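Local coordinates for protein uncharacterized peptidase Lmo0363 (Listeria monocytogenes, PDB 3L4E) that probably acts as a serine peptidase of the S51 (peptidase E-like) family, hydrolysing peptide bonds, at residues L94-L97 against K98-G101; N129-Y132 against I133-M136; P186-N189 against H190-I193. All blocks are in the same frame, centred on the assembly; numbering follows the deposited sequence.

Contact 1: residues L94-L97 against K98-G101; sequences LQEL and KRTG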
loop_
_atom_site.group_PDB
_atom_site.type_symbol
_atom_site.label_atom_id
_atom_site.label_comp_id
_atom_site.label_asym_id
_atom_site.label_seq_id
_atom_site.Cartn_x
_atom_site.Cartn_y
_atom_site.Cartn_z
ATOM N N LEU A 94 2.480 8.015 -5.672
ATOM C CA LEU A 94 1.270 8.777 -5.982
ATOM C C LEU A 94 1.438 9.533 -7.297
ATOM O O LEU A 94 0.515 9.606 -8.110
ATOM C CB LEU A 94 0.938 9.749 -4.850
ATOM C CG LEU A 94 -0.374 10.521 -5.004
ATOM C CD1 LEU A 94 -1.549 9.568 -5.143
ATOM C CD2 LEU A 94 -0.580 11.484 -3.821
ATOM N N GLN A 95 2.627 10.083 -7.503
ATOM C CA GLN A 95 2.932 10.786 -8.739
ATOM C C GLN A 95 2.680 9.913 -9.962
ATOM O O GLN A 95 2.036 10.339 -10.915
ATOM C CB GLN A 95 4.382 11.267 -8.730
ATOM C CG GLN A 95 4.810 11.925 -10.019
ATOM C CD GLN A 95 6.236 12.381 -9.943
ATOM O OE1 GLN A 95 6.522 13.439 -9.389
ATOM N NE2 GLN A 95 7.153 11.567 -10.462
ATOM N N GLU A 96 3.183 8.683 -9.934
ATOM C CA GLU A 96 3.049 7.800 -11.087
ATOM C C GLU A 96 1.613 7.296 -11.262
ATOM O O GLU A 96 1.129 7.169 -12.393
ATOM C CB GLU A 96 4.059 6.654 -11.001
ATOM C CG GLU A 96 5.508 7.149 -11.025
ATOM C CD GLU A 96 5.822 8.003 -12.261
ATOM O OE1 GLU A 96 5.694 7.497 -13.391
ATOM O OE2 GLU A 96 6.197 9.182 -12.103
ATOM N N LEU A 97 0.924 7.041 -10.153
ATOM C CA LEU A 97 -0.486 6.676 -10.222
ATOM C C LEU A 97 -1.334 7.791 -10.837
ATOM O O LEU A 97 -2.212 7.527 -11.657
ATOM C CB LEU A 97 -1.022 6.306 -8.841
ATOM C CG LEU A 97 -0.522 4.998 -8.222
ATOM C CD1 LEU A 97 -1.033 4.868 -6.798
ATOM C CD2 LEU A 97 -0.940 3.775 -9.038
ATOM N N LYS A 98 -1.080 9.037 -10.446
ATOM C CA LYS A 98 -1.829 10.151 -11.027
ATOM C C LYS A 98 -1.471 10.394 -12.498
ATOM O O LYS A 98 -2.358 10.635 -13.331
ATOM C CB LYS A 98 -1.631 11.436 -10.220
ATOM C CG LYS A 98 -2.251 11.414 -8.843
ATOM C CD LYS A 98 -2.200 12.806 -8.221
ATOM C CE LYS A 98 -2.893 12.845 -6.870
ATOM N NZ LYS A 98 -2.950 14.234 -6.329
ATOM N N ARG A 99 -0.180 10.337 -12.819
ATOM C CA ARG A 99 0.283 10.592 -14.182
ATOM C C ARG A 99 -0.386 9.681 -15.204
ATOM O O ARG A 99 -0.674 10.092 -16.330
ATOM C CB ARG A 99 1.802 10.428 -14.297
ATOM C CG ARG A 99 2.278 10.485 -15.750
ATOM C CD ARG A 99 3.766 10.221 -15.926
ATOM N NE ARG A 99 4.175 8.862 -15.574
ATOM C CZ ARG A 99 4.124 7.812 -16.392
ATOM N NH1 ARG A 99 3.649 7.933 -17.624
ATOM N NH2 ARG A 99 4.535 6.625 -15.969
ATOM N N THR A 100 -0.615 8.434 -14.809
ATOM C CA THR A 100 -1.173 7.439 -15.715
ATOM C C THR A 100 -2.680 7.373 -15.630
ATOM O O THR A 100 -3.321 6.746 -16.461
ATOM C CB THR A 100 -0.633 6.042 -15.391
ATOM O OG1 THR A 100 -0.910 5.731 -14.018
ATOM C CG2 THR A 100 0.862 5.988 -15.628
ATOM N N GLY A 101 -3.244 8.003 -14.607
ATOM C CA GLY A 101 -4.667 7.887 -14.349
ATOM C C GLY A 101 -5.011 6.539 -13.729
ATOM O O GLY A 101 -6.177 6.145 -13.699
#

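Contact 2: residues N129-Y132 against I133-M136; sequences NIAY and IQTM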
loop_
_atom_site.group_PDB
_atom_site.type_symbol
_atom_site.label_atom_id
_atom_site.label_comp_id
_atom_site.label_asym_id
_atom_site.label_seq_id
_atom_site.Cartn_x
_atom_site.Cartn_y
_atom_site.Cartn_z
ATOM N N ASN A 129 -4.841 12.547 1.966
ATOM C CA ASN A 129 -3.749 13.423 1.535
ATOM C C ASN A 129 -2.448 12.995 2.207
ATOM O O ASN A 129 -2.421 12.760 3.417
ATOM C CB ASN A 129 -4.093 14.886 1.869
ATOM C CG ASN A 129 -2.958 15.847 1.564
ATOM O OD1 ASN A 129 -1.964 15.897 2.289
ATOM N ND2 ASN A 129 -3.106 16.626 0.495
ATOM N N ILE A 130 -1.374 12.882 1.433
ATOM C CA ILE A 130 -0.141 12.284 1.952
ATOM C C ILE A 130 0.896 13.287 2.461
ATOM O O ILE A 130 2.033 12.914 2.736
ATOM C CB ILE A 130 0.525 11.342 0.924
ATOM C CG1 ILE A 130 1.006 12.127 -0.307
ATOM C CG2 ILE A 130 -0.448 10.258 0.505
ATOM C CD1 ILE A 130 1.871 11.304 -1.259
ATOM N N ALA A 131 0.513 14.551 2.595
ATOM C CA ALA A 131 1.460 15.558 3.056
ATOM C C ALA A 131 2.121 15.157 4.374
ATOM O O ALA A 131 3.306 15.412 4.582
ATOM C CB ALA A 131 0.786 16.928 3.178
ATOM N N TYR A 132 1.358 14.508 5.250
ATOM C CA TYR A 132 1.843 14.159 6.583
ATOM C C TYR A 132 3.042 13.209 6.577
ATOM O O TYR A 132 3.735 13.077 7.589
ATOM C CB TYR A 132 0.711 13.564 7.429
ATOM C CG TYR A 132 0.245 12.180 6.991
ATOM C CD1 TYR A 132 0.709 11.031 7.623
ATOM C CD2 TYR A 132 -0.670 12.028 5.957
ATOM C CE1 TYR A 132 0.278 9.769 7.232
ATOM C CE2 TYR A 132 -1.107 10.780 5.557
ATOM C CZ TYR A 132 -0.632 9.650 6.199
ATOM O OH TYR A 132 -1.080 8.409 5.799
ATOM N N ILE A 133 3.285 12.544 5.448
ATOM C CA ILE A 133 4.356 11.555 5.385
ATOM C C ILE A 133 5.688 12.147 4.899
ATOM O O ILE A 133 6.686 11.435 4.795
ATOM C CB ILE A 133 3.941 10.314 4.528
ATOM C CG1 ILE A 133 4.569 9.024 5.071
ATOM C CG2 ILE A 133 4.272 10.510 3.057
ATOM C CD1 ILE A 133 4.080 8.641 6.449
ATOM N N GLN A 134 5.713 13.454 4.634
ATOM C CA GLN A 134 6.886 14.082 4.021
ATOM C C GLN A 134 8.177 14.068 4.850
ATOM O O GLN A 134 9.264 14.246 4.295
ATOM C CB GLN A 134 6.574 15.513 3.568
ATOM C CG GLN A 134 6.221 16.467 4.688
ATOM C CD GLN A 134 5.660 17.765 4.158
ATOM O OE1 GLN A 134 4.496 18.090 4.390
ATOM N NE2 GLN A 134 6.482 18.509 3.424
ATOM N N THR A 135 8.076 13.877 6.162
ATOM C CA THR A 135 9.287 13.747 6.972
ATOM C C THR A 135 9.842 12.318 6.947
ATOM O O THR A 135 10.966 12.076 7.391
ATOM C CB THR A 135 9.098 14.229 8.441
ATOM O OG1 THR A 135 7.998 13.535 9.042
ATOM C CG2 THR A 135 8.840 15.730 8.496
HETATM N N MSE A 136 9.071 11.370 6.428
HETATM C CA MSE A 136 9.600 10.022 6.270
HETATM C C MSE A 136 10.083 9.803 4.847
HETATM O O MSE A 136 11.158 9.245 4.619
HETATM C CB MSE A 136 8.561 8.961 6.629
HETATM C CG MSE A 136 9.036 7.541 6.314
HETATM SE SE MSE A 136 7.764 6.143 6.764
HETATM C CE MSE A 136 7.717 6.443 8.698
HETATM O O HOH W 1 5.907 14.704 7.959
#

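Contact 3: residues P186-N189 against H190-I193; sequences PISN and HEAI. With SO4 (sulfate ion), chain B.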
loop_
_atom_site.group_PDB
_atom_site.type_symbol
_atom_site.label_atom_id
_atom_site.label_comp_id
_atom_site.label_asym_id
_atom_site.label_seq_id
_atom_site.Cartn_x
_atom_site.Cartn_y
_atom_site.Cartn_z
ATOM N N PRO A 186 -2.222 5.258 13.685
ATOM C CA PRO A 186 -0.896 4.637 13.833
ATOM C C PRO A 186 -0.917 3.106 13.758
ATOM O O PRO A 186 -1.792 2.491 14.357
ATOM C CB PRO A 186 -0.472 5.063 15.247
ATOM C CG PRO A 186 -1.371 6.188 15.614
ATOM C CD PRO A 186 -2.658 5.931 14.922
ATOM N N ILE A 187 0.028 2.506 13.030
ATOM C CA ILE A 187 0.241 1.053 13.079
ATOM C C ILE A 187 1.728 0.712 13.094
ATOM O O ILE A 187 2.523 1.291 12.353
ATOM C CB ILE A 187 -0.461 0.280 11.927
ATOM C CG1 ILE A 187 -0.052 0.823 10.550
ATOM C CG2 ILE A 187 -1.975 0.286 12.116
ATOM C CD1 ILE A 187 -0.456 -0.071 9.374
ATOM N N SER A 188 2.098 -0.223 13.959
ATOM C CA SER A 188 3.477 -0.676 14.079
ATOM C C SER A 188 3.809 -1.742 13.036
ATOM O O SER A 188 2.951 -2.138 12.244
ATOM C CB SER A 188 3.718 -1.241 15.479
ATOM O OG SER A 188 2.908 -2.386 15.705
ATOM N N ASN A 189 5.053 -2.209 13.037
ATOM C CA ASN A 189 5.483 -3.225 12.074
ATOM C C ASN A 189 4.721 -4.547 12.167
ATOM O O ASN A 189 4.576 -5.259 11.171
ATOM C CB ASN A 189 6.983 -3.488 12.186
ATOM C CG ASN A 189 7.816 -2.359 11.625
ATOM O OD1 ASN A 189 8.956 -2.147 12.046
ATOM N ND2 ASN A 189 7.252 -1.618 10.677
ATOM N N HIS A 190 4.230 -4.880 13.353
ATOM C CA HIS A 190 3.509 -6.143 13.509
ATOM C C HIS A 190 2.001 -5.968 13.661
ATOM O O HIS A 190 1.307 -6.864 14.137
ATOM C CB HIS A 190 4.111 -6.970 14.641
ATOM C CG HIS A 190 5.510 -7.420 14.359
ATOM N ND1 HIS A 190 6.609 -6.623 14.593
ATOM C CD2 HIS A 190 5.985 -8.570 13.828
ATOM C CE1 HIS A 190 7.704 -7.272 14.239
ATOM N NE2 HIS A 190 7.353 -8.458 13.776
ATOM N N GLU A 191 1.501 -4.813 13.229
ATOM C CA GLU A 191 0.063 -4.556 13.174
ATOM C C GLU A 191 -0.419 -4.493 11.729
ATOM O O GLU A 191 0.317 -4.092 10.829
ATOM C CB GLU A 191 -0.288 -3.230 13.873
ATOM C CG GLU A 191 -0.392 -3.308 15.401
ATOM C CD GLU A 191 -0.651 -1.945 16.041
ATOM O OE1 GLU A 191 -0.143 -0.937 15.506
ATOM O OE2 GLU A 191 -1.348 -1.884 17.080
ATOM N N ALA A 192 -1.666 -4.895 11.510
ATOM C CA ALA A 192 -2.308 -4.715 10.218
ATOM C C ALA A 192 -3.698 -4.155 10.464
ATOM O O ALA A 192 -4.250 -4.318 11.556
ATOM C CB ALA A 192 -2.373 -6.031 9.457
ATOM N N ILE A 193 -4.247 -3.472 9.465
ATOM C CA ILE A 193 -5.621 -2.982 9.542
ATOM C C ILE A 193 -6.464 -3.769 8.543
ATOM O O ILE A 193 -6.164 -3.775 7.333
ATOM C CB ILE A 193 -5.742 -1.469 9.228
ATOM C CG1 ILE A 193 -4.671 -0.661 9.975
ATOM C CG2 ILE A 193 -7.143 -0.974 9.588
ATOM C CD1 ILE A 193 -4.590 0.793 9.538
HETATM S S SO4 B . 5.633 -4.071 17.025
HETATM O O1 SO4 B . 6.272 -4.173 15.714
HETATM O O2 SO4 B . 6.082 -5.178 17.870
HETATM O O3 SO4 B . 5.966 -2.794 17.644
HETATM O O4 SO4 B . 4.184 -4.160 16.862
HETATM O O HOH W 2 -1.760 0.942 17.051
HETATM O O HOH W 3 2.580 -4.356 9.523
#

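Contact 1: residues L94-L97 against K98-G101
Glu96 and Arg99, one helical turn apart, are joined by a salt bridge on the last turns of helix 90-100, which Gly101 ends in a Schellman motif. Arg99 leaves the helix with CG anti to its backbone nitrogen (chi1 171°). Its CB rests over Gln95 O and its CD comes only loosely toward the carboxylate, after which the chain bends at the third torsion. That bend brings NE to 3.0 Å from Glu96 OE1, and NH2 reaches the same oxygen at 3.0 Å, so the guanidinium grips side-on with two nitrogens on one atom. OE1 lies close to the guanidinium plane, but the carboxylate is turned 37° against it: NH2 comes nearly along the C-O axis, while NE arrives from above the carboxylate plane. One guanidinium face carries Thr100 CG2, offset toward the rim. The other carboxylate oxygen, Glu96 OE2, takes a nearly straight bond from Gln95 NE2 (3.0 Å), and Gln95 OE1 in turn accepts from the backbone of Asn144; together these would hold the amide's rotation. On another side of the helix the extended Lys98 chain lays CE 3.9 Å from Leu94 CG, and its NZ goes on to Asn147 O. At the helix end Glu96 O accepts twice, from Thr100 N and, in the carbonyl plane on a lone pair, from Thr100 OG1 at 3.0 Å.

Contact 2: residues N129-Y132 against I133-M136
Two successive backbone bonds of the i to i+3 kind, Ile133 N to Ile130 O at 3.0 Å and Gln134 N to Ala131 O at 3.1 Å, wind this segment into a short 3-10 turn, each donor standing about 49° out of its carbonyl plane. The turn is entered through Asn129, whose OD1 accepts from Ala131 N at 2.8 Å and so forms an Asx turn. Ile133 folds CG2 back over the turn, 3.3 Å from Ile130 O and 4.4 Å from Ile130 CB. Its CD1 meets the tyrosine ring at Tyr132 CE1, 4.0 Å away, the two side chains crossing at a slant. The turn belongs to the long connection between helix 121-124 and strand 157-159, and Ile130, Tyr132 and Ile133 all pack on Val124 of that helix. Ile133 also touches Phe91 of helix 90-100 and lies about 7 Å, side chain to side chain, from His161, an active-site residue assigned by similarity. Tyr132 holds CG between its backbone N and carbonyl carbon (chi1 70°), a torsion that lays the ring near Ile133 N; one ring edge faces Asn129 O in plane, and OH is bonded to Thr158 O. Beyond the turn, water 1 donates to Tyr132 O (2.7 Å) and accepts from Thr135 N.

Contact 3: residues P186-N189 against H190-I193
Ser188 and Glu191 close a type I beta turn in two ways. The backbone bond runs from Glu191 N to Ser188 O at 3.2 Å. In the reverse sense Ser188 N gives a shorter bond of similar straightness, 2.8 Å with an N-H...O angle of 163°, to Glu191 OE1, which is met on its anti side and 19° out of the carboxylate plane. The Glu191 chain, extended beyond CG, runs back alongside the backbone of Ile187 and Ser188, and CG passes 3.4 Å from Ser188 OG. Packing is tight on the apolar side: Ile187 CG2 sits 3.6 Å from Ile193 CG1, the two side chains crossing at about a right angle, and both also touch Thr158 of strand 157-159. The turn carries the chain from strand 184-186, paired with strand 157-159, to strand 191-196 of the main mixed sheet.

The polar part is looser and wetter. A sulfate, probably from the crystallisation liquor, lies over the turn. His190 ND1 donates to its O1 at 2.7 Å and 170°, with O1 in the imidazole plane at the ring edge, and His190 N adds a weak bond to that atom. Ser188 OG lies 2.5 Å from sulfate O4, too short to be relied on in detail, while Arg204 and Asn164 also bind the ion. On the face away from the sulfate, water 3 bridges Asn189 O (2.7 Å) and Glu191 O (2.6 Å).

Asn189 ND2 is bonded to ND1 of His161, which is assigned by similarity to the charge relay system. With Asn189 N also held by Asn164 OD1, this is consistent with the turn helping to orient that histidine, and the donors around the sulfate could suit an anionic group.

The three contacts follow one another along the chain without overlap. Contact 1 is the end of helix 90-100; contact 2 lies in the connection after helix 121-124; contact 3 leads into strand 191-196 of the seven-stranded mixed sheet. Contacts 1 and 2 have centres about 17 Å apart yet touch, Leu94 CD2 packing on Ile130 CD1 at 3.6 Å. Contacts 2 and 3 are also about 17 Å apart between centres but do not touch, their nearest atoms being about 8 Å apart; both lie near His161, a probable active-site residue. Contacts 1 and 3, about 26 Å apart between centres, are on opposite sides of the chain's centre, and contact 2 comes between them in sequence.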